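Long-range contacts in alpha-glucosidase (Bacteroides thetaiotaomicron, PDB 5XFM), which hydrolyses beta-L-arabinopyranosides and alpha-galactosides as a bifunctional, calcium-containing enzyme of glycoside hydrolase family 97: residues 307-312 and 337-342; 299-304 and 330-335; 343-348 and 393-398; 316-321 and 354-359. The protein carries 1 engineered substitution. One frame throughout, in Å; residues are numbered along the deposited sequence.

Contact 1: residues 307-312 and 337-342; sequences GSINYD and TRIGHQ
Ile339 drives its CD1 methyl against the backbone of Asn310, where two connections at the rim of the TIM-barrel domain meet. Asn310 is the N-cap of helix 311-324, and Ile339 lies in the turn between helix 335-338 and helix 341-353. The close packing is side chain on main chain: Ile339 CD1 is 3.6 Å from Asn310 C, and Ile339 CG1 is 3.7 Å from Asn310 CA. Because CG1 stands anti to the carbonyl carbon of Ile339 (chi1 -63°) and the chain then runs on extended, both carbons press on the start of the helix. On the Ile309 side the fit is slacker, with Ile309 CG2 4.3 Å from Ile339 CD1. Ile309 is the centre of an inverse gamma turn, closed by Asn310 N giving a bond to Ser308 O at 2.8 Å. The turn presents Ile309 O to Arg338 CB at 3.6 Å, an aliphatic contact with no donor in it. From there the long chain of Arg338 runs out extended on the exposed side, its guanidinium in a cation-pi contact with Trp334. The polar end of Asn310 is likewise used within its own helix start: the side chain caps a backbone N, while ND2 bonds to Asp313. A water spans the two backbones, giving a hydrogen bond to Arg338 O at 2.7 Å and accepting a weak one from Tyr311 N at 3.4 Å.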
# COMPACT_ATOMS: atom_id res chain seq x y z
N GLY A 307 12.72 24.54 -8.37
CA GLY A 307 13.11 25.42 -9.45
C GLY A 307 12.36 25.15 -10.74
O GLY A 307 12.37 25.98 -11.66
N SER A 308 11.69 24.00 -10.82
CA SER A 308 10.95 23.63 -12.02
C SER A 308 9.50 24.11 -12.01
O SER A 308 8.80 24.03 -13.02
CB SER A 308 10.99 22.11 -12.19
OG SER A 308 10.39 21.48 -11.08
N ILE A 309 9.06 24.63 -10.87
CA ILE A 309 7.67 25.06 -10.75
C ILE A 309 7.49 26.46 -11.33
O ILE A 309 7.42 27.46 -10.61
CB ILE A 309 7.20 25.02 -9.29
CG1 ILE A 309 7.49 23.64 -8.70
CG2 ILE A 309 5.71 25.32 -9.20
CD1 ILE A 309 6.75 22.53 -9.40
N ASN A 310 7.45 26.50 -12.66
CA ASN A 310 7.21 27.72 -13.41
C ASN A 310 6.60 27.35 -14.75
O ASN A 310 6.66 26.19 -15.15
CB ASN A 310 8.51 28.53 -13.61
CG ASN A 310 9.60 27.71 -14.28
OD1 ASN A 310 9.59 27.54 -15.50
ND2 ASN A 310 10.54 27.21 -13.49
N TYR A 311 6.03 28.32 -15.45
CA TYR A 311 5.29 28.07 -16.69
C TYR A 311 6.10 27.31 -17.74
O TYR A 311 5.64 26.31 -18.28
CB TYR A 311 4.79 29.40 -17.27
CG TYR A 311 3.75 29.23 -18.36
CD1 TYR A 311 4.13 29.00 -19.68
CD2 TYR A 311 2.39 29.27 -18.07
CE1 TYR A 311 3.18 28.84 -20.68
CE2 TYR A 311 1.44 29.10 -19.06
CZ TYR A 311 1.84 28.89 -20.36
OH TYR A 311 0.90 28.73 -21.35
N ASP A 312 7.32 27.77 -18.02
CA ASP A 312 8.09 27.25 -19.15
C ASP A 312 8.59 25.82 -18.94
O ASP A 312 8.57 25.01 -19.86
CB ASP A 312 9.29 28.17 -19.43
CG ASP A 312 8.87 29.52 -19.98
OD1 ASP A 312 7.72 29.66 -20.46
OD2 ASP A 312 9.70 30.45 -19.95
N THR A 337 1.30 29.92 -6.40
CA THR A 337 1.96 31.17 -6.07
C THR A 337 3.04 31.57 -7.09
O THR A 337 3.37 32.75 -7.23
CB THR A 337 2.56 31.09 -4.65
OG1 THR A 337 2.68 32.41 -4.10
CG2 THR A 337 3.92 30.41 -4.66
N ARG A 338 3.60 30.59 -7.80
CA ARG A 338 4.69 30.85 -8.75
C ARG A 338 4.23 30.77 -10.21
O ARG A 338 4.96 31.17 -11.11
CB ARG A 338 5.84 29.88 -8.50
CG ARG A 338 6.49 30.08 -7.15
CD ARG A 338 7.60 29.08 -6.88
NE ARG A 338 8.01 29.17 -5.48
CZ ARG A 338 9.05 28.52 -4.96
NH1 ARG A 338 9.79 27.72 -5.72
NH2 ARG A 338 9.34 28.66 -3.67
N ILE A 339 3.03 30.25 -10.43
CA ILE A 339 2.41 30.23 -11.76
C ILE A 339 1.03 30.88 -11.74
O ILE A 339 0.70 31.71 -12.59
CB ILE A 339 2.29 28.80 -12.32
CG1 ILE A 339 3.68 28.18 -12.50
CG2 ILE A 339 1.55 28.79 -13.64
CD1 ILE A 339 3.68 26.67 -12.71
N GLY A 340 0.22 30.50 -10.76
CA GLY A 340 -1.08 31.11 -10.54
C GLY A 340 -2.23 30.37 -11.19
O GLY A 340 -2.05 29.66 -12.18
N HIS A 341 -3.42 30.56 -10.62
CA HIS A 341 -4.64 29.91 -11.10
C HIS A 341 -4.97 30.35 -12.51
O HIS A 341 -5.50 29.57 -13.31
CB HIS A 341 -5.82 30.21 -10.17
CG HIS A 341 -5.86 29.39 -8.92
ND1 HIS A 341 -4.96 29.56 -7.89
CD2 HIS A 341 -6.69 28.39 -8.53
CE1 HIS A 341 -5.24 28.71 -6.92
NE2 HIS A 341 -6.28 27.99 -7.29
N GLN A 342 -4.67 31.62 -12.82
CA GLN A 342 -5.07 32.22 -14.09
C GLN A 342 -4.32 31.64 -15.28
O GLN A 342 -4.92 31.28 -16.29
CB GLN A 342 -4.81 33.72 -14.05
CG GLN A 342 -5.71 34.50 -13.12
CD GLN A 342 -4.92 35.48 -12.28
OE1 GLN A 342 -3.70 35.36 -12.15
NE2 GLN A 342 -5.61 36.45 -11.70
O HOH W 1 5.31 31.19 -13.74

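Contact 2: residues 299-304 and 330-335; sequences WSWILW and LIDNWW
With CG anti to the backbone N (chi1 -177°), the indole of Trp299 lies alongside Leu330 and brings its N-H to Asp332. The bond from Trp299 NE1 to Asp332 OD2 is 2.7 Å long with an N-H...O angle of 153°; the acceptor sits close to the ring plane and is met on its anti side. Leu330 CD2 lies over one indole face, 3.5 Å from the centroid of the five-membered ring, a CH-pi contact; Ile302 CB lies over the opposite face. A second tryptophan closes on the same aspartate, Trp301 CB being 3.5 Å from Asp332 CB, while its own NE1 bonds to Asp306. The place is the C-terminal end of neighbouring parallel strands 295-299 and 328-331 of the TIM barrel, the end where such barrels carry their active sites. One water, 2.7 Å from Ser300 OG, donates to Leu330 O, as does another that takes the N-H of Ser300; Ser300 OG also bonds to Gln314 NE2. A leucine in place of Trp299 has no N-H for Asp332 OD2, and would probably leave a gap beside Leu330 and let the carboxylate turn more easily. Asp332 OD1 is held in turn by Asn333 N at 2.8 Å, and OD2 also has a long, weak ion pair with Lys401. With a separate N-H donor for each oxygen, the buried carboxylate is probably limited in its rotation.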
# COMPACT_ATOMS: atom_id res chain seq x y z
N TRP A 299 6.76 14.33 -14.52
CA TRP A 299 6.79 14.90 -13.19
C TRP A 299 8.09 15.67 -13.00
O TRP A 299 9.14 15.06 -12.79
CB TRP A 299 6.66 13.78 -12.15
CG TRP A 299 6.61 14.22 -10.72
CD1 TRP A 299 6.17 15.42 -10.24
CD2 TRP A 299 6.99 13.45 -9.58
NE1 TRP A 299 6.26 15.45 -8.87
CE2 TRP A 299 6.77 14.25 -8.44
CE3 TRP A 299 7.50 12.16 -9.41
CZ2 TRP A 299 7.03 13.79 -7.14
CZ3 TRP A 299 7.78 11.71 -8.13
CH2 TRP A 299 7.54 12.53 -7.01
N SER A 300 8.02 16.99 -13.14
CA SER A 300 9.23 17.82 -13.13
C SER A 300 9.90 17.90 -11.76
O SER A 300 11.13 17.89 -11.67
CB SER A 300 8.89 19.23 -13.65
OG SER A 300 8.26 20.04 -12.67
N TRP A 301 9.11 17.97 -10.70
CA TRP A 301 9.66 18.24 -9.37
C TRP A 301 10.61 17.16 -8.84
O TRP A 301 11.49 17.46 -8.06
CB TRP A 301 8.53 18.45 -8.35
CG TRP A 301 9.05 18.71 -6.97
CD1 TRP A 301 9.37 19.91 -6.41
CD2 TRP A 301 9.34 17.72 -5.97
NE1 TRP A 301 9.83 19.74 -5.13
CE2 TRP A 301 9.82 18.40 -4.84
CE3 TRP A 301 9.24 16.32 -5.94
CZ2 TRP A 301 10.20 17.73 -3.67
CZ3 TRP A 301 9.61 15.66 -4.78
CH2 TRP A 301 10.08 16.36 -3.66
N ILE A 302 10.40 15.89 -9.19
CA ILE A 302 11.23 14.85 -8.59
C ILE A 302 12.73 15.07 -8.88
O ILE A 302 13.55 15.04 -7.97
CB ILE A 302 10.79 13.43 -9.05
CG1 ILE A 302 11.71 12.36 -8.44
CG2 ILE A 302 10.73 13.29 -10.56
CD1 ILE A 302 11.76 12.39 -6.94
N LEU A 303 13.08 15.37 -10.13
CA LEU A 303 14.48 15.57 -10.50
C LEU A 303 14.89 17.03 -10.64
O LEU A 303 16.07 17.35 -10.48
CB LEU A 303 14.77 14.83 -11.81
CG LEU A 303 15.00 13.32 -11.65
CD1 LEU A 303 15.22 12.67 -13.00
CD2 LEU A 303 16.20 13.09 -10.75
N TRP A 304 13.94 17.91 -10.96
CA TRP A 304 14.26 19.32 -11.17
C TRP A 304 13.82 20.19 -9.99
O TRP A 304 14.16 21.37 -9.92
CB TRP A 304 13.62 19.81 -12.47
CG TRP A 304 14.20 19.18 -13.71
CD1 TRP A 304 15.05 18.11 -13.77
CD2 TRP A 304 13.98 19.59 -15.07
NE1 TRP A 304 15.37 17.83 -15.08
CE2 TRP A 304 14.72 18.72 -15.90
CE3 TRP A 304 13.22 20.60 -15.66
CZ2 TRP A 304 14.73 18.84 -17.29
CZ3 TRP A 304 13.23 20.72 -17.04
CH2 TRP A 304 13.98 19.84 -17.84
N LEU A 330 2.08 15.86 -13.99
CA LEU A 330 1.86 16.28 -12.61
C LEU A 330 2.60 17.59 -12.31
O LEU A 330 3.82 17.66 -12.45
CB LEU A 330 2.32 15.20 -11.63
CG LEU A 330 2.48 15.62 -10.16
CD1 LEU A 330 1.16 16.13 -9.57
CD2 LEU A 330 3.05 14.48 -9.33
N ILE A 331 1.85 18.62 -11.93
CA ILE A 331 2.44 19.88 -11.52
C ILE A 331 2.45 19.94 -9.99
O ILE A 331 1.39 19.87 -9.36
CB ILE A 331 1.69 21.09 -12.11
CG1 ILE A 331 1.68 21.01 -13.64
CG2 ILE A 331 2.31 22.40 -11.64
CD1 ILE A 331 1.01 22.20 -14.33
N ASP A 332 3.64 20.08 -9.40
CA ASP A 332 3.80 19.84 -7.96
C ASP A 332 3.66 21.13 -7.14
O ASP A 332 3.11 22.11 -7.63
CB ASP A 332 5.16 19.18 -7.70
CG ASP A 332 5.10 18.13 -6.59
OD1 ASP A 332 5.05 18.47 -5.39
OD2 ASP A 332 5.12 16.93 -6.94
N ASN A 333 4.14 21.11 -5.90
CA ASN A 333 3.96 22.23 -4.96
C ASN A 333 4.46 23.59 -5.47
O ASN A 333 5.30 23.64 -6.36
CB ASN A 333 4.65 21.91 -3.64
CG ASN A 333 6.14 21.61 -3.80
OD1 ASN A 333 6.75 21.91 -4.83
ND2 ASN A 333 6.73 21.01 -2.78
N TRP A 334 3.93 24.66 -4.87
CA TRP A 334 4.20 26.08 -5.16
C TRP A 334 3.51 26.65 -6.41
O TRP A 334 3.65 27.84 -6.68
CB TRP A 334 5.71 26.37 -5.29
CG TRP A 334 6.51 26.09 -4.07
CD1 TRP A 334 7.47 25.13 -3.92
CD2 TRP A 334 6.43 26.77 -2.82
NE1 TRP A 334 8.00 25.18 -2.66
CE2 TRP A 334 7.37 26.17 -1.96
CE3 TRP A 334 5.65 27.83 -2.34
CZ2 TRP A 334 7.56 26.60 -0.64
CZ3 TRP A 334 5.84 28.25 -1.03
CH2 TRP A 334 6.78 27.63 -0.20
N TRP A 335 2.78 25.83 -7.16
CA TRP A 335 2.26 26.30 -8.45
C TRP A 335 1.26 27.46 -8.33
O TRP A 335 1.19 28.32 -9.21
CB TRP A 335 1.61 25.16 -9.24
CG TRP A 335 0.34 24.60 -8.66
CD1 TRP A 335 0.21 23.46 -7.91
CD2 TRP A 335 -0.99 25.13 -8.82
NE1 TRP A 335 -1.11 23.26 -7.58
CE2 TRP A 335 -1.86 24.27 -8.13
CE3 TRP A 335 -1.52 26.24 -9.47
CZ2 TRP A 335 -3.24 24.50 -8.07
CZ3 TRP A 335 -2.88 26.47 -9.41
CH2 TRP A 335 -3.73 25.60 -8.71
O HOH W 2 6.09 18.93 -11.41
O HOH W 3 5.62 18.43 -14.56

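Contact 3: residues 343-348 and 393-398; sequences RMKSLV and QSLGVK
Leu395 lays its two methyls over the backbone and CB of Lys345, near the middle of the helix turn that faces it. CD1 does the deeper work, 3.8 Å from Lys345 CA, and it also meets Met344, whose CG is 4.4 Å from that same Leu395 methyl. CD2 takes the outer side, with Lys345 CB 3.9 Å from Leu395 CD2, and it also touches CG of the lysine. The leucine and lysine side chains cross at about a right angle, and the lysine runs on toward solvent, where NZ makes a long, weak ion pair with Glu349. This placement follows from the leucine CG standing anti to its carbonyl carbon (chi1 -77°). Val348 fills in one turn further along: its CG1 is 3.4 Å from Leu395 O, and its CG2 lies 4.3 Å from Leu395 CD1 and meets Val397 CG2 at 4.2 Å. The helix ends in a Schellman motif with Gly396 as the C-prime residue, whose positive phi of 91° suits glycine, and Val397 follows it. An alanine at Leu395 would take away both methyls and would probably leave a gap against Lys345 CA and Met344, with Val348 losing part of its apolar cover. The contact joins two consecutive outer helices of the TIM barrel, 341-353 and 382-395. On the barrel side lies strand 357-363, on which Met344 and Val397 both touch Leu360 and Val348 touches Leu358. On the flank away from Leu395, Leu347 packs against helix 311-324.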
# COMPACT_ATOMS: atom_id res chain seq x y z
N ARG A 343 -3.00 31.52 -15.16
CA ARG A 343 -2.18 30.98 -16.25
C ARG A 343 -2.29 29.47 -16.34
O ARG A 343 -1.96 28.87 -17.37
CB ARG A 343 -0.71 31.38 -16.10
CG ARG A 343 -0.46 32.87 -16.14
CD ARG A 343 0.98 33.13 -16.53
NE ARG A 343 1.19 32.67 -17.90
CZ ARG A 343 2.37 32.51 -18.48
NH1 ARG A 343 3.49 32.72 -17.80
NH2 ARG A 343 2.44 32.10 -19.74
N MET A 344 -2.73 28.86 -15.24
CA MET A 344 -2.97 27.43 -15.21
C MET A 344 -3.94 27.01 -16.30
O MET A 344 -3.81 25.94 -16.86
CB MET A 344 -3.51 26.99 -13.85
CG MET A 344 -3.62 25.48 -13.69
SD MET A 344 -2.07 24.64 -14.09
CE MET A 344 -0.98 25.31 -12.83
N LYS A 345 -4.90 27.87 -16.62
CA LYS A 345 -5.88 27.59 -17.67
C LYS A 345 -5.24 27.49 -19.05
O LYS A 345 -5.60 26.61 -19.86
CB LYS A 345 -6.96 28.68 -17.67
CG LYS A 345 -7.80 28.74 -18.94
CD LYS A 345 -8.96 29.72 -18.76
CE LYS A 345 -9.56 30.11 -20.10
NZ LYS A 345 -8.61 30.97 -20.87
N SER A 346 -4.30 28.37 -19.33
CA SER A 346 -3.61 28.35 -20.61
C SER A 346 -2.64 27.17 -20.65
O SER A 346 -2.40 26.59 -21.71
CB SER A 346 -2.88 29.67 -20.86
OG SER A 346 -1.80 29.85 -19.96
N LEU A 347 -2.10 26.81 -19.49
CA LEU A 347 -1.25 25.63 -19.40
C LEU A 347 -2.07 24.36 -19.68
O LEU A 347 -1.62 23.46 -20.40
CB LEU A 347 -0.57 25.55 -18.02
CG LEU A 347 0.88 25.06 -17.92
CD1 LEU A 347 1.76 25.58 -19.06
CD2 LEU A 347 1.46 25.47 -16.57
N VAL A 348 -3.27 24.31 -19.12
CA VAL A 348 -4.19 23.18 -19.35
C VAL A 348 -4.58 23.10 -20.82
O VAL A 348 -4.60 22.01 -21.41
CB VAL A 348 -5.46 23.30 -18.48
CG1 VAL A 348 -6.52 22.29 -18.91
CG2 VAL A 348 -5.13 23.12 -16.99
N GLN A 393 -12.68 21.29 -12.33
CA GLN A 393 -13.51 20.59 -13.29
C GLN A 393 -13.85 21.45 -14.50
O GLN A 393 -13.85 20.98 -15.63
CB GLN A 393 -14.81 20.13 -12.63
CG GLN A 393 -15.64 19.22 -13.50
CD GLN A 393 -16.93 18.82 -12.82
OE1 GLN A 393 -17.43 19.54 -11.96
NE2 GLN A 393 -17.46 17.66 -13.18
N SER A 394 -14.15 22.72 -14.24
CA SER A 394 -14.40 23.67 -15.32
C SER A 394 -13.16 23.79 -16.23
O SER A 394 -13.29 23.99 -17.44
CB SER A 394 -14.80 25.03 -14.75
OG SER A 394 -13.67 25.75 -14.29
N LEU A 395 -11.97 23.68 -15.65
CA LEU A 395 -10.76 23.68 -16.46
C LEU A 395 -10.53 22.35 -17.17
O LEU A 395 -9.89 22.29 -18.21
CB LEU A 395 -9.53 24.02 -15.62
CG LEU A 395 -9.33 25.49 -15.25
CD1 LEU A 395 -7.86 25.75 -14.99
CD2 LEU A 395 -9.85 26.39 -16.36
N GLY A 396 -11.05 21.27 -16.60
CA GLY A 396 -10.81 19.96 -17.16
C GLY A 396 -9.58 19.27 -16.59
O GLY A 396 -9.02 18.36 -17.21
N VAL A 397 -9.13 19.72 -15.42
CA VAL A 397 -8.06 19.02 -14.71
C VAL A 397 -8.62 17.66 -14.33
O VAL A 397 -9.79 17.55 -13.96
CB VAL A 397 -7.58 19.80 -13.45
CG1 VAL A 397 -6.52 19.01 -12.69
CG2 VAL A 397 -7.04 21.17 -13.85
N LYS A 398 -7.80 16.62 -14.46
CA LYS A 398 -8.25 15.25 -14.30
C LYS A 398 -7.85 14.58 -12.99
O LYS A 398 -8.33 13.49 -12.68
CB LYS A 398 -7.72 14.40 -15.46
CG LYS A 398 -8.31 14.78 -16.81
CD LYS A 398 -9.83 14.79 -16.73
CE LYS A 398 -10.46 14.40 -18.04
NZ LYS A 398 -11.90 14.03 -17.86

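Contact 4: residues 316-321 and 354-359; sequences RYIDFA and KGVELF
Val356 points its CB at helix 311-324, and each carbon of the side chain finds a neighbour there. CB itself lies 4.4 Å from Ile318 CG2. From CB the two methyls diverge: CG1, anti to the backbone N (chi1 170°), comes to 4.3 Å from Ala321 CB, while CG2 comes closer to the helix. Val356 CG2 is 3.9 Å from Ala321 CB and 3.7 Å from Ile318 O, so it rests against both a side-chain methyl and a backbone carbonyl of the helix. Ile318 extends the apolar strip along the strand, its CD1 meeting Leu358 CD2 at 4.3 Å. This is outer-layer packing of the TIM barrel: helix 311-324 links strands 295-299 and 328-331, and here it reaches past its own strand pair to cover the start of strand 357-363. The chain enters that strand through a Schellman motif ending helix 341-353, with Gly355 as its C-prime residue at a phi of 73°. Just ahead of the glycine, Lys354 bends at chi2 and chi4 and crosses Asp319 obliquely. The approach is by carbon, Lys354 CE lying 4.0 Å from Asp319 OD1, while Lys354 NZ stays 5.1 Å from Asp319 OD1. That is too far for a salt bridge, though a weak long-range attraction is likely. Tyr350 is a partner of both: its OH hydrogen-bonds to Asp319 OD1, and its ring takes a cation-pi contact from Lys354.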
# COMPACT_ATOMS: atom_id res chain seq x y z
N ARG A 316 7.75 22.41 -20.87
CA ARG A 316 8.75 21.40 -21.22
C ARG A 316 8.28 19.99 -20.86
O ARG A 316 8.39 19.07 -21.67
CB ARG A 316 10.07 21.71 -20.52
CG ARG A 316 10.95 22.67 -21.30
CD ARG A 316 12.22 23.03 -20.55
NE ARG A 316 13.00 24.02 -21.29
CZ ARG A 316 13.08 25.30 -20.96
NH1 ARG A 316 12.44 25.75 -19.89
NH2 ARG A 316 13.81 26.13 -21.69
N TYR A 317 7.76 19.81 -19.65
CA TYR A 317 7.34 18.47 -19.21
C TYR A 317 6.03 18.02 -19.84
O TYR A 317 5.78 16.82 -20.00
CB TYR A 317 7.26 18.42 -17.69
CG TYR A 317 8.54 17.91 -17.08
CD1 TYR A 317 9.66 18.73 -17.01
CD2 TYR A 317 8.65 16.61 -16.59
CE1 TYR A 317 10.85 18.28 -16.48
CE2 TYR A 317 9.84 16.15 -16.05
CZ TYR A 317 10.93 17.00 -16.00
OH TYR A 317 12.13 16.57 -15.46
N ILE A 318 5.18 18.98 -20.19
CA ILE A 318 3.98 18.69 -20.96
C ILE A 318 4.36 18.17 -22.35
O ILE A 318 3.82 17.18 -22.84
CB ILE A 318 3.09 19.94 -21.08
CG1 ILE A 318 2.37 20.20 -19.75
CG2 ILE A 318 2.08 19.80 -22.20
CD1 ILE A 318 1.70 21.55 -19.66
N ASP A 319 5.33 18.85 -22.97
CA ASP A 319 5.88 18.44 -24.26
C ASP A 319 6.50 17.06 -24.17
O ASP A 319 6.35 16.24 -25.08
CB ASP A 319 6.93 19.44 -24.75
CG ASP A 319 6.32 20.73 -25.28
OD1 ASP A 319 5.11 20.75 -25.57
OD2 ASP A 319 7.07 21.72 -25.42
N PHE A 320 7.22 16.81 -23.08
CA PHE A 320 7.87 15.53 -22.84
C PHE A 320 6.82 14.43 -22.70
O PHE A 320 6.98 13.34 -23.24
CB PHE A 320 8.77 15.61 -21.60
CG PHE A 320 9.52 14.34 -21.30
CD1 PHE A 320 10.19 13.67 -22.31
CD2 PHE A 320 9.56 13.82 -20.02
CE1 PHE A 320 10.89 12.50 -22.04
CE2 PHE A 320 10.25 12.65 -19.75
CZ PHE A 320 10.91 11.99 -20.76
N ALA A 321 5.75 14.72 -21.98
CA ALA A 321 4.64 13.77 -21.87
C ALA A 321 4.07 13.46 -23.25
O ALA A 321 3.84 12.31 -23.58
CB ALA A 321 3.55 14.31 -20.95
N LYS A 354 -1.83 19.08 -26.88
CA LYS A 354 -0.77 18.10 -27.07
C LYS A 354 -1.21 16.69 -26.66
O LYS A 354 -0.41 15.76 -26.63
CB LYS A 354 0.49 18.50 -26.29
CG LYS A 354 1.02 19.90 -26.61
CD LYS A 354 1.69 19.95 -27.98
CE LYS A 354 2.24 21.33 -28.26
NZ LYS A 354 1.16 22.35 -28.30
N GLY A 355 -2.49 16.54 -26.33
CA GLY A 355 -3.03 15.25 -25.91
C GLY A 355 -2.59 14.87 -24.51
O GLY A 355 -2.38 13.69 -24.21
N VAL A 356 -2.47 15.87 -23.65
CA VAL A 356 -1.98 15.70 -22.28
C VAL A 356 -2.96 16.36 -21.30
O VAL A 356 -3.47 17.44 -21.57
CB VAL A 356 -0.57 16.33 -22.09
CG1 VAL A 356 -0.17 16.36 -20.62
CG2 VAL A 356 0.47 15.60 -22.92
N GLU A 357 -3.21 15.70 -20.18
CA GLU A 357 -4.04 16.27 -19.13
C GLU A 357 -3.25 16.40 -17.84
O GLU A 357 -2.20 15.78 -17.69
CB GLU A 357 -5.29 15.41 -18.94
CG GLU A 357 -6.38 15.73 -19.97
CD GLU A 357 -7.33 14.58 -20.19
OE1 GLU A 357 -6.87 13.42 -20.14
OE2 GLU A 357 -8.53 14.83 -20.41
N LEU A 358 -3.74 17.20 -16.90
CA LEU A 358 -2.94 17.54 -15.72
C LEU A 358 -3.45 16.98 -14.39
O LEU A 358 -4.65 16.79 -14.17
CB LEU A 358 -2.82 19.05 -15.58
CG LEU A 358 -2.26 19.83 -16.77
CD1 LEU A 358 -2.17 21.29 -16.41
CD2 LEU A 358 -0.90 19.28 -17.15
N PHE A 359 -2.50 16.70 -13.50
CA PHE A 359 -2.76 16.50 -12.08
C PHE A 359 -2.18 17.70 -11.36
O PHE A 359 -1.06 18.13 -11.68
CB PHE A 359 -2.12 15.22 -11.56
CG PHE A 359 -2.96 13.99 -11.76
CD1 PHE A 359 -3.28 13.56 -13.03
CD2 PHE A 359 -3.36 13.23 -10.67
CE1 PHE A 359 -4.02 12.41 -13.21
CE2 PHE A 359 -4.11 12.08 -10.84
CZ PHE A 359 -4.44 11.67 -12.12

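All four contacts belong to successive beta-alpha units of one TIM barrel. Contact 2, at the strand ends, approaches the metal: the Trp301 side chain is about 7 Å from the calcium ion and touches Glu458, which binds it with Glu174 and Glu452. Contact 1 is about 10 Å from contact 2 between centres, and the two probably bond through Ser308 OG and Ser300 OG, 3.0 Å apart. Contacts 3 and 4, centres about 12 Å apart, share an apolar layer in which Val348 CG2 meets Leu358 CD1 at 3.5 Å. Strand pairing ties contact 2 to contact 4, with Ile331 N 3.0 Å from Phe359 O. Tyr311 and Ser346 join contact 1 to contact 3.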